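Local coordinates for uncharacterized protein (Legionella longbeachae NSW150, PDB 4JZA), which is a phosphoinositide phosphatase that removes the 3-phosphate of phosphatidylinositol 3-phosphate and probably alters host lipid metabolism during infection, at residues P346-Y351 against D396-K401; E133-M138 against H342-L347; H466-A471 against P622-P627; K3-R8 against V25-Y30. All coordinates share one frame; numbering follows the deposited sequence.

Contact 1 (P346-Y351 against D396-K401); sequences PLPANY and DSNLAK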
# COMPACT_ATOMS: atom_id res chain seq x y z
N PRO A 346 13.52 -3.77 0.22
CA PRO A 346 14.02 -4.82 1.09
C PRO A 346 14.50 -4.33 2.45
O PRO A 346 15.63 -4.52 2.81
CB PRO A 346 15.16 -5.42 0.27
CG PRO A 346 15.68 -4.28 -0.51
CD PRO A 346 14.53 -3.36 -0.78
N LEU A 347 13.61 -3.70 3.17
CA LEU A 347 13.84 -3.35 4.56
C LEU A 347 12.52 -3.35 5.29
O LEU A 347 11.49 -3.19 4.70
CB LEU A 347 14.51 -1.98 4.67
CG LEU A 347 13.71 -0.72 4.35
CD1 LEU A 347 14.55 0.49 4.73
CD2 LEU A 347 13.35 -0.69 2.89
N PRO A 348 12.55 -3.55 6.57
CA PRO A 348 11.31 -3.86 7.33
C PRO A 348 10.32 -2.75 7.50
O PRO A 348 10.69 -1.57 7.71
CB PRO A 348 11.81 -4.19 8.73
CG PRO A 348 13.28 -4.35 8.61
CD PRO A 348 13.74 -3.59 7.43
N ALA A 349 9.06 -3.16 7.50
CA ALA A 349 7.98 -2.21 7.53
C ALA A 349 7.39 -2.24 8.87
O ALA A 349 7.43 -3.28 9.55
CB ALA A 349 6.93 -2.54 6.51
N ASN A 350 6.83 -1.10 9.24
CA ASN A 350 6.13 -0.95 10.50
C ASN A 350 6.99 -1.45 11.63
O ASN A 350 6.48 -2.13 12.53
CB ASN A 350 4.78 -1.70 10.44
CG ASN A 350 3.81 -1.27 11.54
OD1 ASN A 350 3.97 -0.23 12.22
ND2 ASN A 350 2.78 -2.07 11.72
N TYR A 351 8.28 -1.10 11.60
CA TYR A 351 9.27 -1.62 12.51
C TYR A 351 9.38 -0.75 13.74
O TYR A 351 9.61 0.44 13.63
CB TYR A 351 10.61 -1.72 11.81
CG TYR A 351 11.79 -2.26 12.64
CD1 TYR A 351 11.69 -3.46 13.37
CD2 TYR A 351 13.03 -1.60 12.64
CE1 TYR A 351 12.78 -3.98 14.06
CE2 TYR A 351 14.12 -2.12 13.33
CZ TYR A 351 14.00 -3.31 14.05
OH TYR A 351 15.10 -3.78 14.78
N ASP A 396 16.02 -12.26 3.94
CA ASP A 396 17.31 -12.26 4.65
C ASP A 396 17.57 -10.91 5.30
O ASP A 396 17.87 -10.81 6.49
CB ASP A 396 18.52 -12.52 3.71
CG ASP A 396 18.61 -13.96 3.15
OD1 ASP A 396 18.15 -14.94 3.78
OD2 ASP A 396 19.18 -14.07 2.04
N SER A 397 17.50 -9.87 4.48
CA SER A 397 17.84 -8.55 4.91
C SER A 397 16.93 -8.14 6.03
O SER A 397 17.38 -7.50 6.98
CB SER A 397 17.80 -7.52 3.76
OG SER A 397 19.00 -7.53 2.95
N ASN A 398 15.66 -8.52 5.94
CA ASN A 398 14.66 -8.17 6.99
C ASN A 398 14.85 -8.99 8.27
O ASN A 398 14.80 -8.46 9.39
CB ASN A 398 13.21 -8.32 6.47
CG ASN A 398 12.80 -7.19 5.55
OD1 ASN A 398 13.39 -6.11 5.55
ND2 ASN A 398 11.78 -7.44 4.75
N LEU A 399 15.11 -10.27 8.11
CA LEU A 399 15.43 -11.07 9.28
C LEU A 399 16.65 -10.50 10.03
O LEU A 399 16.59 -10.36 11.23
CB LEU A 399 15.69 -12.51 8.87
CG LEU A 399 16.10 -13.45 9.98
CD1 LEU A 399 15.04 -13.45 11.10
CD2 LEU A 399 16.30 -14.85 9.36
N ALA A 400 17.74 -10.16 9.33
CA ALA A 400 18.92 -9.56 9.96
C ALA A 400 18.57 -8.26 10.66
O ALA A 400 19.09 -7.98 11.72
CB ALA A 400 20.04 -9.30 8.94
N LYS A 401 17.71 -7.45 10.07
CA LYS A 401 17.51 -6.14 10.65
C LYS A 401 16.70 -6.27 11.96
O LYS A 401 16.88 -5.54 12.92
CB LYS A 401 16.81 -5.28 9.66
CG LYS A 401 16.65 -3.88 10.15
CD LYS A 401 17.97 -3.26 10.52
CE LYS A 401 17.75 -1.77 10.74
NZ LYS A 401 19.01 -1.07 11.13
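The Y351 ring meets the backbone oxygen of K401, and the N398 carboxamide meets P348. K401 O lies obliquely to the tyrosine ring, beside its hydroxyl, with Y351 OH 3.1 Å from K401 O; the hydroxyl has its hydrogen bond with the carboxylate of E404. The N398 carboxamide directs its oxygen at the L347-P348 peptide, N398 OD1 lying 2.9 Å from P348 N. Because the proline nitrogen carries no hydrogen, this is a packing contact, and the amide is held from its other end, where N398 ND2 bonds to I378 O. With CG anti to its own carbonyl carbon (chi1 -76°), N398 swings its end nearer the loop than its CB bond alone would bring it. The same oxygen touches the proline ring, N398 OD1 to P348 CD being 3.2 Å. The K401 chain crosses that ring at about a right angle, with K401 CG 3.7 Å from P348 CG, then bends at chi2 and sends its ammonium to E404 and to Y170 O. S397 adds its methylene, S397 CB lying 3.8 Å from P346 O, while its hydroxyl bonds to R393. The buried loop 346-351 thus lies along helix 388-402 just before entering strand 352-359 of the mixed sheet. P346 and L347 also touch L174 of helix 172-183, and L399 packs onto helix 441-454.

Contact 2 (E133-M138 against H342-L347); sequences EQYALM and HRTLPL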
# COMPACT_ATOMS: atom_id res chain seq x y z
N GLU A 133 0.63 7.26 -1.70
CA GLU A 133 0.49 7.59 -0.29
C GLU A 133 1.60 6.95 0.56
O GLU A 133 2.10 7.55 1.48
CB GLU A 133 -0.86 7.12 0.23
CG GLU A 133 -1.17 7.67 1.61
CD GLU A 133 -2.27 6.93 2.35
OE1 GLU A 133 -2.77 7.56 3.29
OE2 GLU A 133 -2.62 5.75 2.03
N GLN A 134 1.96 5.71 0.24
CA GLN A 134 2.98 5.01 0.99
C GLN A 134 4.32 5.70 0.92
O GLN A 134 4.95 5.89 1.93
CB GLN A 134 3.12 3.61 0.39
CG GLN A 134 1.92 2.67 0.57
CD GLN A 134 2.16 1.38 -0.17
OE1 GLN A 134 3.22 1.12 -0.53
NE2 GLN A 134 1.25 0.57 -0.30
N TYR A 135 4.75 6.04 -0.29
CA TYR A 135 6.00 6.79 -0.51
C TYR A 135 5.87 8.20 0.11
O TYR A 135 6.84 8.67 0.71
CB TYR A 135 6.41 6.86 -1.98
CG TYR A 135 7.07 5.61 -2.45
CD1 TYR A 135 6.34 4.59 -2.98
CD2 TYR A 135 8.45 5.48 -2.43
CE1 TYR A 135 6.94 3.43 -3.41
CE2 TYR A 135 9.07 4.33 -2.86
CZ TYR A 135 8.29 3.31 -3.34
OH TYR A 135 8.85 2.16 -3.77
N ALA A 136 4.72 8.86 0.03
CA ALA A 136 4.60 10.15 0.76
C ALA A 136 4.87 9.99 2.24
O ALA A 136 5.50 10.87 2.86
CB ALA A 136 3.23 10.82 0.61
N LEU A 137 4.36 8.88 2.81
CA LEU A 137 4.55 8.59 4.23
C LEU A 137 6.00 8.21 4.59
O LEU A 137 6.48 8.61 5.66
CB LEU A 137 3.60 7.48 4.69
CG LEU A 137 2.13 7.84 4.69
CD1 LEU A 137 1.31 6.57 4.88
CD2 LEU A 137 1.76 8.89 5.74
N MSE A 138 6.67 7.43 3.73
CA MSE A 138 8.06 7.09 3.96
C MSE A 138 8.88 8.36 4.07
O MSE A 138 9.67 8.55 5.01
CB MSE A 138 8.52 6.29 2.77
CG MSE A 138 9.84 5.66 3.09
SE MSE A 138 10.43 4.50 1.64
CE MSE A 138 10.86 5.82 0.22
N HIS A 342 3.86 -1.37 2.37
CA HIS A 342 4.90 -1.00 1.49
C HIS A 342 5.96 -2.07 1.55
O HIS A 342 7.00 -1.90 2.17
CB HIS A 342 5.48 0.36 1.91
CG HIS A 342 6.41 0.93 0.90
ND1 HIS A 342 6.66 2.25 0.76
CD2 HIS A 342 7.17 0.33 -0.03
CE1 HIS A 342 7.49 2.45 -0.25
NE2 HIS A 342 7.85 1.29 -0.71
N ARG A 343 5.73 -3.16 0.83
CA ARG A 343 6.64 -4.31 0.90
C ARG A 343 7.44 -4.60 -0.36
O ARG A 343 7.81 -5.77 -0.63
CB ARG A 343 5.82 -5.51 1.38
CG ARG A 343 4.93 -5.11 2.54
CD ARG A 343 5.80 -4.81 3.75
NE ARG A 343 6.10 -6.09 4.36
CZ ARG A 343 7.27 -6.65 4.35
NH1 ARG A 343 8.29 -6.01 3.85
NH2 ARG A 343 7.42 -7.83 4.87
N THR A 344 7.71 -3.54 -1.14
CA THR A 344 8.45 -3.62 -2.38
C THR A 344 9.95 -3.26 -2.24
O THR A 344 10.73 -3.45 -3.19
CB THR A 344 7.84 -2.68 -3.43
OG1 THR A 344 7.73 -1.36 -2.90
CG2 THR A 344 6.49 -3.14 -3.81
N LEU A 345 10.36 -2.78 -1.07
CA LEU A 345 11.76 -2.45 -0.82
C LEU A 345 12.25 -3.37 0.30
O LEU A 345 11.52 -3.73 1.22
CB LEU A 345 11.88 -1.00 -0.40
CG LEU A 345 11.29 0.06 -1.36
CD1 LEU A 345 11.33 1.44 -0.70
CD2 LEU A 345 12.07 0.13 -2.65
N PRO A 346 13.52 -3.77 0.22
CA PRO A 346 14.02 -4.82 1.09
C PRO A 346 14.50 -4.33 2.45
O PRO A 346 15.63 -4.52 2.81
CB PRO A 346 15.16 -5.42 0.27
CG PRO A 346 15.68 -4.28 -0.51
CD PRO A 346 14.53 -3.36 -0.78
N LEU A 347 13.61 -3.70 3.17
CA LEU A 347 13.84 -3.35 4.56
C LEU A 347 12.52 -3.35 5.29
O LEU A 347 11.49 -3.19 4.70
CB LEU A 347 14.51 -1.98 4.67
CG LEU A 347 13.71 -0.72 4.35
CD1 LEU A 347 14.55 0.49 4.73
CD2 LEU A 347 13.35 -0.69 2.89
O HOH W 1 5.89 3.48 3.11
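H342, on an irregular loop that passes through an inverse gamma turn centred on P346, inserts its imidazole among side chains of helix 122-140 in a buried helix-to-loop packing. Y135 forms the floor: H342 CE1 stands over the centre of the tyrosine ring, 3.2 Å above its plane, and the two planes are inclined at 56°, an oblique aromatic pair. H342 CG lies anti to the backbone N (chi1 -170°), which carries the imidazole from the loop to the helix. Q134, one residue back, brings its amide oxygen to the root of the histidine, with Q134 OE1 3.4 Å from H342 CB. Selenomethionine M138, one turn on from Q134, comes obliquely to the imidazole, its selenium 4.8 Å from the ring centroid, and also rests on L345, with M138 SE 4.0 Å from L345 CD1. Farther out, Q317 of helix 315-325 positions the first shell, since its OE1 is hydrogen-bonded to both Y135 OH and T344 OG1. V324 of the same helix packs on M138, and F58 of helix 41-62 touches Y135. One water bridges loop and helix, hydrogen-bonded at 2.8 Å to H342 ND1 and donating to Q134 O at 2.8 Å.

Contact 3 (H466-A471 against P622-P627); sequences HPYNMA and PEWYLP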
# COMPACT_ATOMS: atom_id res chain seq x y z
N HIS A 466 1.38 -19.14 15.24
CA HIS A 466 0.07 -19.39 15.83
C HIS A 466 -1.03 -19.06 14.89
O HIS A 466 -1.44 -17.90 14.75
CB HIS A 466 -0.09 -18.61 17.10
CG HIS A 466 0.90 -19.02 18.13
ND1 HIS A 466 0.89 -20.27 18.69
CD2 HIS A 466 1.97 -18.37 18.63
CE1 HIS A 466 1.90 -20.36 19.54
NE2 HIS A 466 2.56 -19.22 19.52
N PRO A 467 -1.51 -20.09 14.21
CA PRO A 467 -2.56 -19.88 13.26
C PRO A 467 -3.81 -19.78 14.06
O PRO A 467 -3.85 -20.27 15.16
CB PRO A 467 -2.52 -21.15 12.41
CG PRO A 467 -1.92 -22.19 13.28
CD PRO A 467 -0.98 -21.47 14.17
N TYR A 468 -4.80 -19.09 13.52
CA TYR A 468 -6.14 -19.06 14.10
C TYR A 468 -7.10 -18.62 12.96
O TYR A 468 -7.31 -17.44 12.70
CB TYR A 468 -6.25 -18.16 15.36
CG TYR A 468 -7.61 -18.26 15.99
CD1 TYR A 468 -8.09 -19.49 16.41
CD2 TYR A 468 -8.44 -17.16 16.12
CE1 TYR A 468 -9.35 -19.63 16.96
CE2 TYR A 468 -9.72 -17.28 16.68
CZ TYR A 468 -10.16 -18.52 17.08
OH TYR A 468 -11.38 -18.73 17.63
N ASN A 469 -7.63 -19.61 12.25
CA ASN A 469 -8.37 -19.38 11.03
C ASN A 469 -9.50 -20.43 10.82
O ASN A 469 -9.46 -21.54 11.38
CB ASN A 469 -7.38 -19.38 9.86
CG ASN A 469 -8.00 -18.85 8.58
OD1 ASN A 469 -8.84 -17.92 8.60
ND2 ASN A 469 -7.64 -19.49 7.45
N MSE A 470 -10.53 -20.05 10.07
CA MSE A 470 -11.67 -20.92 9.80
C MSE A 470 -11.79 -21.12 8.32
O MSE A 470 -11.83 -20.15 7.57
CB MSE A 470 -12.92 -20.20 10.31
CG MSE A 470 -14.21 -21.01 10.13
SE MSE A 470 -14.16 -22.66 11.21
CE MSE A 470 -15.10 -21.93 12.79
N ALA A 471 -11.84 -22.38 7.89
CA ALA A 471 -12.23 -22.70 6.51
C ALA A 471 -13.27 -23.79 6.25
O ALA A 471 -14.44 -23.49 6.05
CB ALA A 471 -11.01 -23.11 5.69
N PRO A 622 -11.54 -7.75 15.19
CA PRO A 622 -11.35 -8.02 16.61
C PRO A 622 -12.22 -9.13 17.18
O PRO A 622 -11.77 -9.88 18.05
CB PRO A 622 -11.75 -6.69 17.28
CG PRO A 622 -11.67 -5.66 16.21
CD PRO A 622 -12.05 -6.39 14.97
N GLU A 623 -13.47 -9.21 16.72
CA GLU A 623 -14.42 -10.20 17.22
C GLU A 623 -14.01 -11.62 16.82
O GLU A 623 -14.46 -12.59 17.42
CB GLU A 623 -15.86 -9.90 16.76
CG GLU A 623 -16.55 -8.82 17.59
CD GLU A 623 -17.84 -8.26 16.97
OE1 GLU A 623 -17.99 -8.30 15.74
OE2 GLU A 623 -18.70 -7.72 17.71
N TRP A 624 -13.12 -11.78 15.85
CA TRP A 624 -12.62 -13.12 15.60
C TRP A 624 -11.50 -13.50 16.55
O TRP A 624 -11.47 -14.62 17.00
CB TRP A 624 -12.12 -13.27 14.18
CG TRP A 624 -11.53 -14.59 13.94
CD1 TRP A 624 -10.28 -14.84 13.54
CD2 TRP A 624 -12.18 -15.85 14.07
NE1 TRP A 624 -10.08 -16.20 13.41
CE2 TRP A 624 -11.24 -16.83 13.73
CE3 TRP A 624 -13.47 -16.24 14.44
CZ2 TRP A 624 -11.54 -18.17 13.76
CZ3 TRP A 624 -13.77 -17.56 14.46
CH2 TRP A 624 -12.80 -18.52 14.15
N TYR A 625 -10.59 -12.55 16.82
CA TYR A 625 -9.33 -12.81 17.57
C TYR A 625 -9.48 -12.68 19.09
O TYR A 625 -8.63 -13.21 19.88
CB TYR A 625 -8.22 -11.85 17.07
CG TYR A 625 -7.84 -12.09 15.65
CD1 TYR A 625 -7.32 -13.32 15.27
CD2 TYR A 625 -8.03 -11.13 14.65
CE1 TYR A 625 -7.00 -13.60 13.95
CE2 TYR A 625 -7.68 -11.38 13.32
CZ TYR A 625 -7.17 -12.64 12.97
OH TYR A 625 -6.80 -13.00 11.68
N LEU A 626 -10.51 -11.95 19.52
CA LEU A 626 -10.74 -11.70 20.94
C LEU A 626 -11.66 -12.76 21.42
O LEU A 626 -12.53 -13.18 20.71
CB LEU A 626 -11.38 -10.33 21.18
CG LEU A 626 -10.54 -9.06 20.97
CD1 LEU A 626 -11.40 -7.81 21.09
CD2 LEU A 626 -9.41 -9.00 21.98
N PRO A 627 -11.48 -13.18 22.64
CA PRO A 627 -12.41 -14.03 23.38
C PRO A 627 -13.76 -13.35 23.62
O PRO A 627 -13.83 -12.13 23.74
CB PRO A 627 -11.70 -14.21 24.71
CG PRO A 627 -10.23 -14.11 24.39
CD PRO A 627 -10.16 -13.11 23.29
O HOH W 2 -13.05 -16.79 17.67
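Y468 pushes its ring into a notch formed by consecutive residues of the short helix 622-625: the W624 indole makes one wall, Y625 closes part of the rim, and the backbone oxygen of W624 lies at the ring's edge. W624 CG lies anti to the backbone N (chi1 176°), sending the indole from the helix to the tyrosine. The tyrosine and the five-membered ring of the indole are nearly parallel (planes at 14°) but laterally displaced, centroids 4.5 Å apart, with little of one ring lying over the other. Y468 CE2 sits over the rim of the indole face, and Y625 CD1 comes to the tyrosine edge, 4.1 Å from Y468 CD2. W624 NE1 donates to Y468 O at 3.1 Å in an almost straight bond (174°). The acceptor lies in the indole plane, whereas the donor stands above the carbonyl plane. Beyond the tyrosine the six-membered end of the indole reaches N469 C and, at the exposed border, CB of selenomethionine M470, both oblique to it. A water completes the fit, hydrogen-bonded at 2.6 Å to Y468 OH and donating to W624 O. Segment 466-471 leaves strand 462-465, outermost at one end of the mixed sheet, and enters strand 469-470, which pairs antiparallel with strand 474-475. Helix 524-542 packs on Y468 through Y524 and A525, while R556 of helix 556-574 touches both Y468 and Y625.

Contact 4 (K3-R8 against V25-Y30); sequences KGIIVR and VRFPGY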
# COMPACT_ATOMS: atom_id res chain seq x y z
N LYS A 3 11.93 12.06 14.21
CA LYS A 3 10.86 13.01 13.86
C LYS A 3 10.10 13.59 15.07
O LYS A 3 9.54 14.68 14.97
CB LYS A 3 9.87 12.38 12.86
CG LYS A 3 8.94 13.40 12.20
CD LYS A 3 7.79 12.73 11.46
CE LYS A 3 6.69 13.71 11.09
NZ LYS A 3 6.98 14.50 9.86
N GLY A 4 10.05 12.87 16.19
CA GLY A 4 9.37 13.38 17.35
C GLY A 4 8.53 12.33 18.04
O GLY A 4 8.56 11.14 17.68
N ILE A 5 7.80 12.79 19.06
CA ILE A 5 7.08 11.93 19.96
C ILE A 5 5.73 12.53 20.33
O ILE A 5 5.62 13.70 20.68
CB ILE A 5 7.87 11.69 21.26
CG1 ILE A 5 9.32 11.32 20.96
CG2 ILE A 5 7.21 10.56 22.07
CD1 ILE A 5 10.28 11.57 22.11
N ILE A 6 4.71 11.69 20.26
CA ILE A 6 3.39 12.08 20.70
C ILE A 6 3.01 11.26 21.91
O ILE A 6 3.12 10.02 21.93
CB ILE A 6 2.40 11.81 19.59
CG1 ILE A 6 2.76 12.69 18.37
CG2 ILE A 6 1.00 12.04 20.08
CD1 ILE A 6 1.72 12.74 17.26
N VAL A 7 2.57 11.96 22.94
CA VAL A 7 2.08 11.33 24.13
C VAL A 7 0.60 11.64 24.19
O VAL A 7 0.20 12.79 24.16
CB VAL A 7 2.77 11.89 25.37
CG1 VAL A 7 2.14 11.32 26.62
CG2 VAL A 7 4.27 11.60 25.31
N ARG A 8 -0.19 10.57 24.21
CA ARG A 8 -1.62 10.66 24.21
C ARG A 8 -2.01 10.51 25.63
O ARG A 8 -1.59 9.58 26.32
CB ARG A 8 -2.23 9.54 23.38
CG ARG A 8 -1.85 9.63 21.91
CD ARG A 8 -2.36 8.47 21.12
NE ARG A 8 -3.80 8.42 21.18
CZ ARG A 8 -4.49 7.46 21.78
NH1 ARG A 8 -3.91 6.41 22.39
NH2 ARG A 8 -5.80 7.51 21.77
N VAL A 25 12.10 13.98 30.20
CA VAL A 25 13.33 13.25 30.35
C VAL A 25 13.35 12.03 29.41
O VAL A 25 14.28 11.87 28.62
CB VAL A 25 13.56 12.89 31.85
CG1 VAL A 25 14.65 11.83 32.01
CG2 VAL A 25 13.92 14.15 32.65
N ARG A 26 12.30 11.20 29.51
CA ARG A 26 12.21 9.94 28.76
C ARG A 26 11.90 10.18 27.27
O ARG A 26 12.32 9.39 26.42
CB ARG A 26 11.19 9.01 29.41
CG ARG A 26 11.02 7.65 28.75
CD ARG A 26 12.23 6.73 28.88
NE ARG A 26 12.03 5.42 28.22
CZ ARG A 26 11.96 5.20 26.89
NH1 ARG A 26 12.08 6.18 26.02
NH2 ARG A 26 11.76 3.97 26.42
N PHE A 27 11.19 11.28 26.99
CA PHE A 27 10.62 11.57 25.65
C PHE A 27 10.85 13.02 25.22
O PHE A 27 9.90 13.77 24.98
CB PHE A 27 9.10 11.26 25.66
CG PHE A 27 8.79 9.84 26.03
CD1 PHE A 27 9.34 8.80 25.31
CD2 PHE A 27 7.98 9.55 27.11
CE1 PHE A 27 9.08 7.49 25.64
CE2 PHE A 27 7.70 8.24 27.44
CZ PHE A 27 8.24 7.21 26.70
N PRO A 28 12.13 13.42 25.10
CA PRO A 28 12.48 14.82 24.92
C PRO A 28 11.87 15.38 23.64
O PRO A 28 11.88 14.70 22.58
CB PRO A 28 14.01 14.82 24.85
CG PRO A 28 14.46 13.42 25.17
CD PRO A 28 13.30 12.54 24.87
N GLY A 29 11.31 16.59 23.74
CA GLY A 29 10.61 17.20 22.64
C GLY A 29 9.18 16.71 22.42
O GLY A 29 8.58 17.03 21.41
N TYR A 30 8.61 15.93 23.33
CA TYR A 30 7.29 15.32 23.07
C TYR A 30 6.18 16.33 22.91
O TYR A 30 6.24 17.40 23.44
CB TYR A 30 6.91 14.34 24.19
CG TYR A 30 6.46 14.98 25.47
CD1 TYR A 30 5.14 15.41 25.63
CD2 TYR A 30 7.32 15.16 26.51
CE1 TYR A 30 4.70 16.00 26.81
CE2 TYR A 30 6.88 15.75 27.70
CZ TYR A 30 5.57 16.18 27.84
OH TYR A 30 5.16 16.76 29.02
O HOH W 3 7.78 15.79 19.24
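I5 and Y30 bring the two backbones closest, their CA atoms 4.6 Å apart, where strand 5-10 passes the type II beta turn from F27 to Y30. The turn is closed by a weak Y30 N to F27 O hydrogen bond, and G29 takes the positive phi of its third position (80°). Across the gap Y30 CA makes a CA-H...O contact of 3.3 Å with I5 O. A water also bridges the two segments, accepting from I5 N at 3.0 Å and donating to G29 O. Among the side chains, I5 reaches into the turn: its CG1 branch runs anti to the carbonyl carbon (chi1 -48°) and delivers CD1 to the F27-P28 backbone, with I5 CD1 3.5 Å from F27 C. Its other branch, CG2, faces the F27 ring obliquely. V7, two residues on and pointing the same way, sets V7 CG2 3.9 Å from Y30 CD1, and the Y30 hydroxyl turns back to L20 O of helix 17-26. F27 also packs on V146 and V163 of the sheet. Directly after Y30 the chain becomes strand 31-35, whose I31 exchanges backbone hydrogen bonds with I5 and V7: the helix-to-strand return of a beta-alpha-beta unit, with two neighbouring parallel strands.

In the fold
Contact 4 comes first along the chain and is local, joining strand 5-10 to the helix-to-strand turn of the beta-alpha-beta unit at one end of the nine-stranded mixed sheet, where strand 31-35 is outermost. Contact 2 opens next, at E133, and closes on the loop before central strand 352-359 where contact 1 begins. These two share P346 and L347; their centres lie 12 Å apart, and R343 touches both A349 and N398. That loop is thereby held between helix 122-140 and helix 388-402. Contact 3, last in sequence, adjoins the opposite outer strand, 462-465, its centre 35 Å from that of contact 4. The mixed sheet thus appears to be the core that gathers distant parts of this largely helical phosphatase.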